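Local coordinates for protein lactoylglutathione lyase (Pseudomonas aeruginosa, PDB 4MTS) that belongs to the glyoxalase/bleomycin resistance protein/dioxygenase superfamily and holds metal ions in sites shared between the two subunits of its dimer, at residues A[1-6]-A[51-56]; A[26-31]-A[42-47]; A[36-41]-A[59-64]; A[108-113]-A[122-127]. One frame throughout, in Å; residues are numbered along the deposited sequence.

Interaction 1: A[1-6]-A[51-56]; sequences MRILHS and AAAALE. With ZN (zinc ion), chain F.
The zinc site at the subunit interface is built here on two neighbouring parallel strands, with His-5 on one and Glu-56 on the other. His-5 NE2 binds the zinc ion directly at 2.0 Å. Glu-56 reaches the metal through water 1, which is itself a zinc ligand and donates a hydrogen bond of 2.7 Å to Glu-56 OE1. Both side chains run the same way, with the ring and carboxylate planes 88° apart. The glutamate chain is extended, its CG anti to the backbone N (chi1 -178°), and this carries the carboxylate alongside the histidine to the water. The strands are joined by three backbone hydrogen bonds. Ala-54 N bonds Leu-4 O at 3.0 Å, Ser-6 N bonds Ala-54 O at 3.2 Å, and Glu-56 N bonds Ser-6 O at 2.8 Å and almost straight. The CB of Ala-53 sits 3.6 Å from Ile-3 O. His-74 and Glu-122 of the second subunit also bind zinc. Phe-43 of strand 39-45 meets the His-5 ring edge-to-face. Strand 54-60 lies between 2-9 and 39-45, and the outer side of 2-9 pairs antiparallel with a strand of the second subunit.

Interaction 2: A[26-31]-A[42-47]; sequences MRLLRR and AFVGYQ
The guanidinium of Arg-30 lies flat on one face of the Phe-43 ring, a cation-pi stack with planes 12° apart and CZ 4.0 Å from the ring centroid. The arginine chain bends at chi3 (58°), folding its end over the ring. Both residues belong to a classic beta bulge, in which Leu-29 and Arg-30 stand opposite Phe-43. Leu-29 N bonds Phe-43 O at 2.7 Å, and Arg-30 N makes a weak bond to the same oxygen. Phe-43 N returns a bond to Arg-30 O at 2.8 Å. Further along, Arg-27 and Gly-45 form a hydrogen-bonded antiparallel pair. Nearby, Met-26 CG lies over one face of the Tyr-46 ring in a CH-pi contact, 3.8 Å from the centroid. Met-26 SD, 5.1 Å from the Tyr-46 centroid, adds a Met-aromatic contact. In the next shell, Glu-49 salt-bridges Arg-30 NH2, and Tyr-46 OH is hydrogen-bonded to Leu-24 O. Leu-17 of helix 13-23 packs on Leu-28 and Val-44; strand 54-60 flanks 39-45 on the other side.

Interaction 3: A[36-41]-A[59-64]; sequences EGRFTL and HNWDRD
The indole of Trp-61 lies with one face over the backbone of Arg-38 and Phe-39, while its NE1 points at a threonine. Arg-38 CA makes a CH-pi contact 3.9 Å from the centroid of the six-membered ring. Trp-61 NE1 gives a nearly straight hydrogen bond of 2.8 Å to Thr-40 OG1, close to the ring plane. The threonine oxygen is also hydrogen-bonded to Asp-33 OD1, and it accepts from water 2, which meets His-59 ND1 at 2.6 Å. This is the open end of the antiparallel hairpin of strands 39-45 and 54-60. Thr-40 and His-59 form a hydrogen-bonded pair, and a type I turn from Asn-60 to Arg-63 follows. The turn brings Asp-62 to Arg-38. Their flat groups are nearly coplanar, 12° apart, in a side-on salt bridge: Arg-38 NE bonds Asp-62 OD1 at 2.8 Å, Arg-38 NH2 bonds Asp-62 OD2 at 2.9 Å, both on syn lone pairs. The guanidinium stands upright to the indole, with Trp-61 CE3 over its face, 3.6 Å from Arg-38 NH1.

Interaction 4: A[108-113]-A[122-127]; sequences SVIAFL and ELIQKG. With NI (nickel (II) ion), chain E.
This antiparallel beta hairpin of strands 109-114 and 120-125 carries Glu-122, a ligand of the nickel ion. It belongs to the second sheet of a chain with the glyoxalase-superfamily fold. Glu-122 OE1 binds nickel at 2.1 Å, and His-74 of the same chain binds it too. His-5 and Glu-56 of the second subunit complete the protein part of this shared site. The glutamate leaves its strand with CG swung beside its own carbonyl carbon (chi1 -179°) and runs beside Phe-112, pointing the same way. Glu-122 CA lies over one face of the Phe-112 ring, a CH-pi contact 4.1 Å from the centroid. The other carboxylate oxygen, OE2, accepts a hydrogen bond from a bound glycerol. Ile-110 CG2 touches Glu-122 CG from the same side of the sheet.

Three backbone hydrogen bonds join the two segments. Ala-111 and Leu-123 bond each other in both directions, with Leu-123 N to Ala-111 O at 2.8 Å. Gln-125 N bonds Val-109 O at 2.9 Å. On the face away from the metal, Leu-113 crosses Leu-123 at about a right angle, CG to CD1 3.9 Å, and helix 82-91 packs over this side through Cys-86, Ala-89 and Thr-85. Gln-125 lies alongside Val-109. Gln-125 OE1 accepts a hydrogen bond from Ala-82 N at the start of that helix and rests 3.4 Å from Val-109 CG1.

How the interactions relate
Interactions 1, 2 and 3 share one sheet, with strand order 2-9, 54-60, 39-45, 27-34. Interaction 1 joins the first pair, interaction 3 the middle pair and interaction 2 the last. Leu-55 O and Val-44 N, 2.9 Å apart, probably link interactions 1 and 2 by a hydrogen bond. Both Phe-43 and Leu-41 pack on Glu-56, with Leu-41 CD2 3.4 Å from Glu-56 OE2, so interactions 2 and 3 border the metal site. Interaction 4 lies in the other sheet, its centre about 20 Å from that of interaction 1. They come together at the metals across the dimer: nickel takes ligands from the second subunit's copy of interaction 1, and zinc uses that subunit's Glu-122.

Interaction 1: A[1-6]-A[51-56]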
loop_
_atom_site.group_PDB
_atom_site.type_symbol
_atom_site.label_atom_id
_atom_site.label_comp_id
_atom_site.label_asym_id
_atom_site.label_seq_id
_atom_site.Cartn_x
_atom_site.Cartn_y
_atom_site.Cartn_z
ATOM N N MET A 1 -3.163 17.248 3.391
ATOM C CA MET A 1 -2.770 16.125 2.543
ATOM C C MET A 1 -3.036 14.862 3.289
ATOM O O MET A 1 -3.028 14.851 4.529
ATOM C CB MET A 1 -1.276 16.189 2.188
ATOM C CG MET A 1 -0.958 17.141 1.052
ATOM S SD MET A 1 0.824 17.341 0.844
ATOM C CE MET A 1 1.088 16.463 -0.579
ATOM N N ARG A 2 -3.294 13.766 2.549
ATOM C CA ARG A 2 -3.504 12.481 3.219
ATOM C C ARG A 2 -3.241 11.352 2.244
ATOM O O ARG A 2 -3.287 11.544 1.022
ATOM C CB ARG A 2 -4.919 12.364 3.854
ATOM C CG ARG A 2 -6.086 12.214 2.867
ATOM C CD ARG A 2 -7.414 12.320 3.616
ATOM N NE ARG A 2 -8.539 12.217 2.695
ATOM C CZ ARG A 2 -9.303 11.139 2.544
ATOM N NH1 ARG A 2 -9.056 10.040 3.240
ATOM N NH2 ARG A 2 -10.291 11.140 1.660
ATOM N N ILE A 3 -2.975 10.173 2.783
ATOM C CA ILE A 3 -2.835 8.966 1.958
ATOM C C ILE A 3 -4.254 8.472 1.672
ATOM O O ILE A 3 -5.050 8.282 2.591
ATOM C CB ILE A 3 -1.979 7.887 2.690
ATOM C CG1 ILE A 3 -0.530 8.401 2.829
ATOM C CG2 ILE A 3 -2.008 6.554 1.907
ATOM C CD1 ILE A 3 0.421 7.510 3.692
ATOM N N LEU A 4 -4.567 8.234 0.397
ATOM C CA LEU A 4 -5.919 7.825 -0.001
ATOM C C LEU A 4 -6.051 6.306 -0.168
ATOM O O LEU A 4 -7.043 5.740 0.295
ATOM C CB LEU A 4 -6.335 8.504 -1.303
ATOM C CG LEU A 4 -6.500 10.031 -1.243
ATOM C CD1 LEU A 4 -6.703 10.568 -2.614
ATOM C CD2 LEU A 4 -7.683 10.411 -0.401
ATOM N N HIS A 5 -5.095 5.663 -0.868
ATOM C CA HIS A 5 -5.189 4.218 -1.088
ATOM C C HIS A 5 -3.911 3.646 -1.646
ATOM O O HIS A 5 -3.038 4.382 -2.091
ATOM C CB HIS A 5 -6.375 3.824 -2.044
ATOM C CG HIS A 5 -6.347 4.471 -3.405
ATOM N ND1 HIS A 5 -7.115 5.599 -3.676
ATOM C CD2 HIS A 5 -5.696 4.115 -4.538
ATOM C CE1 HIS A 5 -6.889 5.902 -4.945
ATOM N NE2 HIS A 5 -6.063 5.039 -5.511
ATOM N N SER A 6 -3.782 2.327 -1.537
ATOM C CA SER A 6 -2.697 1.559 -2.143
ATOM C C SER A 6 -3.439 0.689 -3.149
ATOM O O SER A 6 -4.484 0.102 -2.798
ATOM C CB SER A 6 -2.053 0.650 -1.105
ATOM O OG SER A 6 -1.046 -0.132 -1.717
ATOM N N ALA A 51 -12.642 9.191 5.200
ATOM C CA ALA A 51 -12.072 9.156 6.546
ATOM C C ALA A 51 -10.715 8.457 6.668
ATOM O O ALA A 51 -9.978 8.694 7.651
ATOM C CB ALA A 51 -13.063 8.480 7.477
ATOM N N ALA A 52 -10.407 7.528 5.740
ATOM C CA ALA A 52 -9.184 6.762 5.907
ATOM C C ALA A 52 -8.712 6.179 4.610
ATOM O O ALA A 52 -9.494 6.055 3.652
ATOM C CB ALA A 52 -9.435 5.622 6.897
ATOM N N ALA A 53 -7.440 5.748 4.618
ATOM C CA ALA A 53 -6.846 5.076 3.459
ATOM C C ALA A 53 -7.507 3.722 3.266
ATOM O O ALA A 53 -7.847 3.021 4.231
ATOM C CB ALA A 53 -5.350 4.889 3.654
ATOM N N ALA A 54 -7.721 3.364 1.995
ATOM C CA ALA A 54 -8.351 2.109 1.610
ATOM C C ALA A 54 -7.404 1.311 0.731
ATOM O O ALA A 54 -6.318 1.794 0.353
ATOM C CB ALA A 54 -9.626 2.415 0.843
ATOM N N LEU A 55 -7.780 0.045 0.480
ATOM C CA LEU A 55 -7.069 -0.828 -0.433
ATOM C C LEU A 55 -7.848 -0.865 -1.749
ATOM O O LEU A 55 -9.044 -1.173 -1.759
ATOM C CB LEU A 55 -6.949 -2.264 0.141
ATOM C CG LEU A 55 -6.366 -3.298 -0.852
ATOM C CD1 LEU A 55 -4.890 -2.935 -1.262
ATOM C CD2 LEU A 55 -6.421 -4.693 -0.247
ATOM N N GLU A 56 -7.178 -0.541 -2.862
ATOM C CA GLU A 56 -7.837 -0.589 -4.165
ATOM C C GLU A 56 -7.373 -1.852 -4.871
ATOM O O GLU A 56 -6.174 -2.051 -5.045
ATOM C CB GLU A 56 -7.438 0.626 -5.011
ATOM C CG GLU A 56 -8.174 0.589 -6.349
ATOM C CD GLU A 56 -7.777 1.673 -7.315
ATOM O OE1 GLU A 56 -6.798 2.401 -7.030
ATOM O OE2 GLU A 56 -8.489 1.830 -8.332
HETATM ZN ZN ZN F . -5.443 5.032 -7.436
HETATM O O HOH W 1 -6.714 4.477 -8.735
#

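Interaction 2: A[26-31]-A[42-47]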
loop_
_atom_site.group_PDB
_atom_site.type_symbol
_atom_site.label_atom_id
_atom_site.label_comp_id
_atom_site.label_asym_id
_atom_site.label_seq_id
_atom_site.Cartn_x
_atom_site.Cartn_y
_atom_site.Cartn_z
ATOM N N MET A 26 -13.074 -6.703 6.041
ATOM C CA MET A 26 -13.171 -5.393 5.416
ATOM C C MET A 26 -14.555 -5.339 4.758
ATOM O O MET A 26 -15.202 -6.377 4.590
ATOM C CB MET A 26 -12.138 -5.255 4.285
ATOM C CG MET A 26 -10.748 -4.991 4.823
ATOM S SD MET A 26 -9.632 -4.677 3.457
ATOM C CE MET A 26 -8.028 -4.732 4.361
ATOM N N ARG A 27 -14.977 -4.151 4.351
ATOM C CA ARG A 27 -16.209 -4.053 3.585
ATOM C C ARG A 27 -15.903 -3.497 2.213
ATOM O O ARG A 27 -14.853 -2.883 2.022
ATOM C CB ARG A 27 -17.324 -3.282 4.306
ATOM C CG ARG A 27 -17.054 -1.821 4.555
ATOM C CD ARG A 27 -18.144 -1.190 5.436
ATOM N NE ARG A 27 -17.641 0.041 6.053
ATOM C CZ ARG A 27 -17.828 1.266 5.569
ATOM N NH1 ARG A 27 -18.559 1.455 4.477
ATOM N NH2 ARG A 27 -17.300 2.312 6.181
ATOM N N LEU A 28 -16.782 -3.783 1.245
ATOM C CA LEU A 28 -16.616 -3.218 -0.091
ATOM C C LEU A 28 -17.131 -1.782 -0.006
ATOM O O LEU A 28 -18.330 -1.534 0.233
ATOM C CB LEU A 28 -17.420 -4.040 -1.109
ATOM C CG LEU A 28 -17.315 -3.535 -2.551
ATOM C CD1 LEU A 28 -15.891 -3.682 -3.070
ATOM C CD2 LEU A 28 -18.305 -4.294 -3.483
ATOM N N LEU A 29 -16.220 -0.823 -0.163
ATOM C CA LEU A 29 -16.547 0.599 -0.071
ATOM C C LEU A 29 -17.160 1.127 -1.343
ATOM O O LEU A 29 -18.130 1.889 -1.288
ATOM C CB LEU A 29 -15.292 1.438 0.333
ATOM C CG LEU A 29 -14.581 0.977 1.627
ATOM C CD1 LEU A 29 -13.216 1.691 1.829
ATOM C CD2 LEU A 29 -15.458 1.173 2.846
ATOM N N ARG A 30 -16.630 0.701 -2.489
ATOM C CA ARG A 30 -17.011 1.159 -3.811
ATOM C C ARG A 30 -16.505 0.133 -4.837
ATOM O O ARG A 30 -15.385 -0.370 -4.735
ATOM C CB ARG A 30 -16.306 2.551 -4.021
ATOM C CG ARG A 30 -16.438 3.203 -5.400
ATOM C CD ARG A 30 -16.118 4.688 -5.372
ATOM N NE ARG A 30 -14.760 4.982 -4.876
ATOM C CZ ARG A 30 -13.785 5.484 -5.624
ATOM N NH1 ARG A 30 -13.991 5.740 -6.909
ATOM N NH2 ARG A 30 -12.593 5.731 -5.092
ATOM N N ARG A 31 -17.321 -0.171 -5.844
ATOM C CA ARG A 31 -16.843 -1.008 -6.935
ATOM C C ARG A 31 -17.309 -0.339 -8.243
ATOM O O ARG A 31 -18.411 0.213 -8.275
ATOM C CB ARG A 31 -17.334 -2.456 -6.812
ATOM C CG ARG A 31 -17.100 -3.275 -8.068
ATOM C CD ARG A 31 -17.416 -4.761 -7.847
ATOM N NE ARG A 31 -17.345 -5.436 -9.153
ATOM C CZ ARG A 31 -17.106 -6.729 -9.328
ATOM N NH1 ARG A 31 -16.949 -7.532 -8.278
ATOM N NH2 ARG A 31 -16.997 -7.227 -10.552
ATOM N N ALA A 42 -12.102 -2.042 -7.244
ATOM C CA ALA A 42 -12.911 -2.274 -6.031
ATOM C C ALA A 42 -12.086 -1.705 -4.872
ATOM O O ALA A 42 -10.888 -1.979 -4.791
ATOM C CB ALA A 42 -13.149 -3.767 -5.824
ATOM N N PHE A 43 -12.711 -0.891 -4.027
ATOM C CA PHE A 43 -12.061 -0.281 -2.865
ATOM C C PHE A 43 -12.635 -0.995 -1.644
ATOM O O PHE A 43 -13.860 -1.081 -1.467
ATOM C CB PHE A 43 -12.302 1.248 -2.833
ATOM C CG PHE A 43 -11.616 2.007 -3.961
ATOM C CD1 PHE A 43 -12.201 2.103 -5.217
ATOM C CD2 PHE A 43 -10.415 2.683 -3.737
ATOM C CE1 PHE A 43 -11.573 2.821 -6.251
ATOM C CE2 PHE A 43 -9.775 3.374 -4.774
ATOM C CZ PHE A 43 -10.356 3.429 -6.021
ATOM N N VAL A 44 -11.739 -1.546 -0.829
ATOM C CA VAL A 44 -12.091 -2.305 0.378
ATOM C C VAL A 44 -11.408 -1.681 1.570
ATOM O O VAL A 44 -10.312 -1.118 1.438
ATOM C CB VAL A 44 -11.775 -3.826 0.256
ATOM C CG1 VAL A 44 -12.757 -4.507 -0.684
ATOM C CG2 VAL A 44 -10.324 -4.077 -0.207
ATOM N N GLY A 45 -12.057 -1.764 2.725
ATOM C CA GLY A 45 -11.490 -1.166 3.914
ATOM C C GLY A 45 -12.416 -1.223 5.099
ATOM O O GLY A 45 -13.405 -1.975 5.105
ATOM N N TYR A 46 -12.052 -0.472 6.129
ATOM C CA TYR A 46 -12.775 -0.505 7.398
ATOM C C TYR A 46 -13.557 0.749 7.678
ATOM O O TYR A 46 -14.485 0.721 8.483
ATOM C CB TYR A 46 -11.790 -0.779 8.564
ATOM C CG TYR A 46 -11.077 -2.102 8.426
ATOM C CD1 TYR A 46 -11.760 -3.298 8.583
ATOM C CD2 TYR A 46 -9.724 -2.161 8.097
ATOM C CE1 TYR A 46 -11.108 -4.525 8.472
ATOM C CE2 TYR A 46 -9.069 -3.389 7.941
ATOM C CZ TYR A 46 -9.767 -4.569 8.125
ATOM O OH TYR A 46 -9.153 -5.797 7.984
ATOM N N GLN A 47 -13.146 1.860 7.083
ATOM C CA GLN A 47 -13.790 3.152 7.250
ATOM C C GLN A 47 -14.060 3.741 5.890
ATOM O O GLN A 47 -13.452 3.335 4.899
ATOM C CB GLN A 47 -12.891 4.111 8.047
ATOM C CG GLN A 47 -12.593 3.671 9.468
ATOM C CD GLN A 47 -11.464 4.489 10.009
ATOM O OE1 GLN A 47 -11.633 5.653 10.373
ATOM N NE2 GLN A 47 -10.268 3.922 9.996
#

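Interaction 3: A[36-41]-A[59-64]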
loop_
_atom_site.group_PDB
_atom_site.type_symbol
_atom_site.label_atom_id
_atom_site.label_comp_id
_atom_site.label_asym_id
_atom_site.label_seq_id
_atom_site.Cartn_x
_atom_site.Cartn_y
_atom_site.Cartn_z
ATOM N N GLU A 36 -16.198 -0.247 -21.252
ATOM C CA GLU A 36 -15.444 0.549 -22.233
ATOM C C GLU A 36 -13.909 0.371 -22.046
ATOM O O GLU A 36 -13.181 0.294 -23.026
ATOM C CB GLU A 36 -15.883 2.035 -22.193
ATOM C CG GLU A 36 -17.337 2.212 -22.596
ATOM C CD GLU A 36 -17.883 3.621 -22.521
ATOM O OE1 GLU A 36 -17.669 4.393 -23.483
ATOM O OE2 GLU A 36 -18.567 3.939 -21.520
ATOM N N GLY A 37 -13.448 0.251 -20.806
ATOM C CA GLY A 37 -12.033 0.056 -20.512
ATOM C C GLY A 37 -11.653 -1.375 -20.186
ATOM O O GLY A 37 -10.469 -1.668 -20.008
ATOM N N ARG A 38 -12.652 -2.276 -20.106
ATOM C CA ARG A 38 -12.504 -3.700 -19.753
ATOM C C ARG A 38 -11.703 -3.921 -18.468
ATOM O O ARG A 38 -10.728 -4.681 -18.428
ATOM C CB ARG A 38 -12.008 -4.545 -20.921
ATOM C CG ARG A 38 -13.092 -4.610 -21.999
ATOM C CD ARG A 38 -12.792 -5.574 -23.098
ATOM N NE ARG A 38 -12.722 -6.969 -22.671
ATOM C CZ ARG A 38 -13.771 -7.773 -22.532
ATOM N NH1 ARG A 38 -15.005 -7.303 -22.697
ATOM N NH2 ARG A 38 -13.600 -9.040 -22.171
ATOM N N PHE A 39 -12.095 -3.200 -17.424
ATOM C CA PHE A 39 -11.458 -3.365 -16.119
ATOM C C PHE A 39 -12.448 -3.056 -15.050
ATOM O O PHE A 39 -13.447 -2.400 -15.324
ATOM C CB PHE A 39 -10.171 -2.531 -15.975
ATOM C CG PHE A 39 -10.388 -1.048 -15.853
ATOM C CD1 PHE A 39 -10.561 -0.259 -16.983
ATOM C CD2 PHE A 39 -10.391 -0.433 -14.611
ATOM C CE1 PHE A 39 -10.803 1.108 -16.867
ATOM C CE2 PHE A 39 -10.594 0.937 -14.503
ATOM C CZ PHE A 39 -10.787 1.698 -15.632
ATOM N N THR A 40 -12.148 -3.499 -13.833
ATOM C CA THR A 40 -12.982 -3.253 -12.679
ATOM C C THR A 40 -12.053 -2.754 -11.574
ATOM O O THR A 40 -10.938 -3.265 -11.452
ATOM C CB THR A 40 -13.625 -4.560 -12.198
ATOM O OG1 THR A 40 -14.390 -5.138 -13.252
ATOM C CG2 THR A 40 -14.522 -4.356 -10.975
ATOM N N LEU A 41 -12.554 -1.838 -10.749
ATOM C CA LEU A 41 -11.847 -1.353 -9.552
ATOM C C LEU A 41 -12.713 -1.702 -8.361
ATOM O O LEU A 41 -13.947 -1.631 -8.436
ATOM C CB LEU A 41 -11.732 0.179 -9.543
ATOM C CG LEU A 41 -11.263 0.906 -10.728
ATOM C CD1 LEU A 41 -11.321 2.378 -10.445
ATOM C CD2 LEU A 41 -9.845 0.450 -11.108
ATOM N N HIS A 59 -8.765 -5.246 -11.620
ATOM C CA HIS A 59 -8.781 -6.467 -12.404
ATOM C C HIS A 59 -9.026 -6.082 -13.848
ATOM O O HIS A 59 -10.046 -5.475 -14.143
ATOM C CB HIS A 59 -9.879 -7.436 -11.880
ATOM C CG HIS A 59 -10.072 -8.620 -12.759
ATOM N ND1 HIS A 59 -11.295 -8.867 -13.364
ATOM C CD2 HIS A 59 -9.177 -9.544 -13.185
ATOM C CE1 HIS A 59 -11.124 -9.961 -14.091
ATOM N NE2 HIS A 59 -9.870 -10.392 -14.041
ATOM N N ASN A 60 -8.068 -6.393 -14.733
ATOM C CA ASN A 60 -8.160 -6.152 -16.173
ATOM C C ASN A 60 -8.819 -7.423 -16.697
ATOM O O ASN A 60 -8.320 -8.528 -16.429
ATOM C CB ASN A 60 -6.739 -5.951 -16.750
ATOM C CG ASN A 60 -6.092 -4.677 -16.249
ATOM O OD1 ASN A 60 -6.536 -3.562 -16.573
ATOM N ND2 ASN A 60 -5.042 -4.808 -15.417
ATOM N N TRP A 61 -9.998 -7.293 -17.340
ATOM C CA TRP A 61 -10.798 -8.427 -17.782
ATOM C C TRP A 61 -10.066 -9.375 -18.703
ATOM O O TRP A 61 -10.389 -10.568 -18.722
ATOM C CB TRP A 61 -12.088 -7.950 -18.479
ATOM C CG TRP A 61 -12.947 -7.063 -17.632
ATOM C CD1 TRP A 61 -12.779 -6.766 -16.307
ATOM C CD2 TRP A 61 -14.166 -6.444 -18.028
ATOM N NE1 TRP A 61 -13.812 -5.971 -15.867
ATOM C CE2 TRP A 61 -14.669 -5.745 -16.903
ATOM C CE3 TRP A 61 -14.896 -6.419 -19.221
ATOM C CZ2 TRP A 61 -15.853 -5.004 -16.949
ATOM C CZ3 TRP A 61 -16.051 -5.652 -19.276
ATOM C CH2 TRP A 61 -16.533 -4.983 -18.140
ATOM N N ASP A 62 -9.145 -8.850 -19.501
ATOM C CA ASP A 62 -8.414 -9.674 -20.461
ATOM C C ASP A 62 -7.040 -10.177 -19.996
ATOM O O ASP A 62 -6.338 -10.811 -20.783
ATOM C CB ASP A 62 -8.388 -9.009 -21.848
ATOM C CG ASP A 62 -9.776 -8.560 -22.291
ATOM O OD1 ASP A 62 -9.973 -7.341 -22.476
ATOM O OD2 ASP A 62 -10.681 -9.405 -22.334
ATOM N N ARG A 63 -6.663 -9.904 -18.726
ATOM C CA ARG A 63 -5.408 -10.388 -18.099
ATOM C C ARG A 63 -5.776 -11.567 -17.214
ATOM O O ARG A 63 -6.849 -11.555 -16.612
ATOM C CB ARG A 63 -4.746 -9.302 -17.217
ATOM C CG ARG A 63 -4.033 -8.174 -17.969
ATOM C CD ARG A 63 -2.735 -8.582 -18.647
ATOM N NE ARG A 63 -1.684 -9.008 -17.713
ATOM C CZ ARG A 63 -0.730 -8.211 -17.245
ATOM N NH1 ARG A 63 -0.714 -6.922 -17.565
ATOM N NH2 ARG A 63 0.203 -8.690 -16.441
ATOM N N ASP A 64 -4.905 -12.572 -17.119
ATOM C CA ASP A 64 -5.175 -13.778 -16.332
ATOM C C ASP A 64 -4.321 -13.885 -15.078
ATOM O O ASP A 64 -4.439 -14.850 -14.312
ATOM C CB ASP A 64 -4.964 -15.036 -17.204
ATOM C CG ASP A 64 -5.951 -15.231 -18.334
ATOM O OD1 ASP A 64 -7.173 -15.048 -18.100
ATOM O OD2 ASP A 64 -5.513 -15.625 -19.442
HETATM O O HOH W 2 -13.701 -7.985 -12.854
#

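Interaction 4: A[108-113]-A[122-127]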
loop_
_atom_site.group_PDB
_atom_site.type_symbol
_atom_site.label_atom_id
_atom_site.label_comp_id
_atom_site.label_asym_id
_atom_site.label_seq_id
_atom_site.Cartn_x
_atom_site.Cartn_y
_atom_site.Cartn_z
ATOM N N SER A 108 6.256 -6.890 19.685
ATOM C CA SER A 108 4.992 -6.835 18.960
ATOM C C SER A 108 4.574 -8.234 18.495
ATOM O O SER A 108 5.419 -9.022 18.060
ATOM C CB SER A 108 5.077 -5.870 17.778
ATOM O OG SER A 108 6.175 -6.193 16.944
ATOM N N VAL A 109 3.287 -8.562 18.654
ATOM C CA VAL A 109 2.704 -9.829 18.233
ATOM C C VAL A 109 2.299 -9.591 16.764
ATOM O O VAL A 109 1.523 -8.674 16.489
ATOM C CB VAL A 109 1.499 -10.265 19.120
ATOM C CG1 VAL A 109 0.824 -11.526 18.566
ATOM C CG2 VAL A 109 1.927 -10.471 20.578
ATOM N N ILE A 110 2.934 -10.330 15.839
ATOM C CA ILE A 110 2.741 -10.198 14.394
ATOM C C ILE A 110 2.433 -11.561 13.775
ATOM O O ILE A 110 2.859 -12.603 14.282
ATOM C CB ILE A 110 4.028 -9.534 13.746
ATOM C CG1 ILE A 110 4.238 -8.086 14.296
ATOM C CG2 ILE A 110 3.969 -9.517 12.207
ATOM C CD1 ILE A 110 5.492 -7.424 13.911
ATOM N N ALA A 111 1.741 -11.536 12.640
ATOM C CA ALA A 111 1.451 -12.714 11.838
ATOM C C ALA A 111 1.464 -12.249 10.380
ATOM O O ALA A 111 1.365 -11.048 10.105
ATOM C CB ALA A 111 0.062 -13.251 12.179
ATOM N N PHE A 112 1.568 -13.187 9.470
ATOM C CA PHE A 112 1.508 -12.902 8.056
ATOM C C PHE A 112 0.565 -13.824 7.359
ATOM O O PHE A 112 0.608 -15.052 7.562
ATOM C CB PHE A 112 2.880 -12.993 7.393
ATOM C CG PHE A 112 3.640 -11.691 7.440
ATOM C CD1 PHE A 112 3.538 -10.770 6.401
ATOM C CD2 PHE A 112 4.472 -11.393 8.509
ATOM C CE1 PHE A 112 4.287 -9.593 6.416
ATOM C CE2 PHE A 112 5.203 -10.200 8.536
ATOM C CZ PHE A 112 5.095 -9.308 7.493
ATOM N N LEU A 113 -0.251 -13.235 6.490
ATOM C CA LEU A 113 -1.166 -14.011 5.649
ATOM C C LEU A 113 -0.763 -13.749 4.221
ATOM O O LEU A 113 -0.060 -12.765 3.937
ATOM C CB LEU A 113 -2.624 -13.503 5.814
ATOM C CG LEU A 113 -3.222 -13.320 7.217
ATOM C CD1 LEU A 113 -4.710 -12.862 7.111
ATOM C CD2 LEU A 113 -3.131 -14.627 8.028
ATOM N N GLU A 122 0.337 -8.198 6.611
ATOM C CA GLU A 122 0.955 -8.226 7.932
ATOM C C GLU A 122 -0.102 -7.901 8.969
ATOM O O GLU A 122 -0.760 -6.849 8.906
ATOM C CB GLU A 122 2.087 -7.180 7.961
ATOM C CG GLU A 122 2.856 -7.098 9.284
ATOM C CD GLU A 122 4.055 -6.179 9.177
ATOM O OE1 GLU A 122 3.854 -4.984 8.883
ATOM O OE2 GLU A 122 5.201 -6.677 9.269
ATOM N N LEU A 123 -0.262 -8.789 9.937
ATOM C CA LEU A 123 -1.196 -8.536 11.048
ATOM C C LEU A 123 -0.403 -8.094 12.266
ATOM O O LEU A 123 0.554 -8.762 12.641
ATOM C CB LEU A 123 -2.002 -9.804 11.381
ATOM C CG LEU A 123 -2.713 -10.501 10.240
ATOM C CD1 LEU A 123 -3.474 -11.742 10.759
ATOM C CD2 LEU A 123 -3.649 -9.545 9.479
ATOM N N ILE A 124 -0.778 -6.971 12.864
ATOM C CA ILE A 124 -0.080 -6.441 14.043
ATOM C C ILE A 124 -1.086 -6.312 15.161
ATOM O O ILE A 124 -2.062 -5.576 15.038
ATOM C CB ILE A 124 0.670 -5.115 13.754
ATOM C CG1 ILE A 124 1.618 -5.292 12.549
ATOM C CG2 ILE A 124 1.447 -4.658 15.040
ATOM C CD1 ILE A 124 2.445 -4.005 12.119
ATOM N N GLN A 125 -0.893 -7.076 16.233
ATOM C CA GLN A 125 -1.826 -7.058 17.359
ATOM C C GLN A 125 -1.849 -5.720 18.088
ATOM O O GLN A 125 -0.794 -5.211 18.465
ATOM C CB GLN A 125 -1.493 -8.201 18.333
ATOM C CG GLN A 125 -2.547 -8.381 19.429
ATOM C CD GLN A 125 -2.417 -9.773 19.960
ATOM O OE1 GLN A 125 -2.441 -10.747 19.203
ATOM N NE2 GLN A 125 -2.197 -9.887 21.256
ATOM N N LYS A 126 -3.055 -5.173 18.317
ATOM C CA LYS A 126 -3.295 -3.896 19.002
ATOM C C LYS A 126 -2.618 -3.844 20.362
ATOM O O LYS A 126 -2.632 -4.835 21.104
ATOM C CB LYS A 126 -4.802 -3.621 19.126
ATOM C CG LYS A 126 -5.142 -2.134 19.232
ATOM C CD LYS A 126 -6.644 -1.893 19.208
ATOM C CE LYS A 126 -7.005 -0.552 19.800
ATOM N NZ LYS A 126 -8.472 -0.305 19.758
ATOM N N GLY A 127 -1.967 -2.713 20.621
ATOM C CA GLY A 127 -1.219 -2.442 21.839
ATOM C C GLY A 127 0.259 -2.770 21.748
ATOM O O GLY A 127 1.084 -2.089 22.372
HETATM NI NI NI E . 5.115 -3.524 8.005
#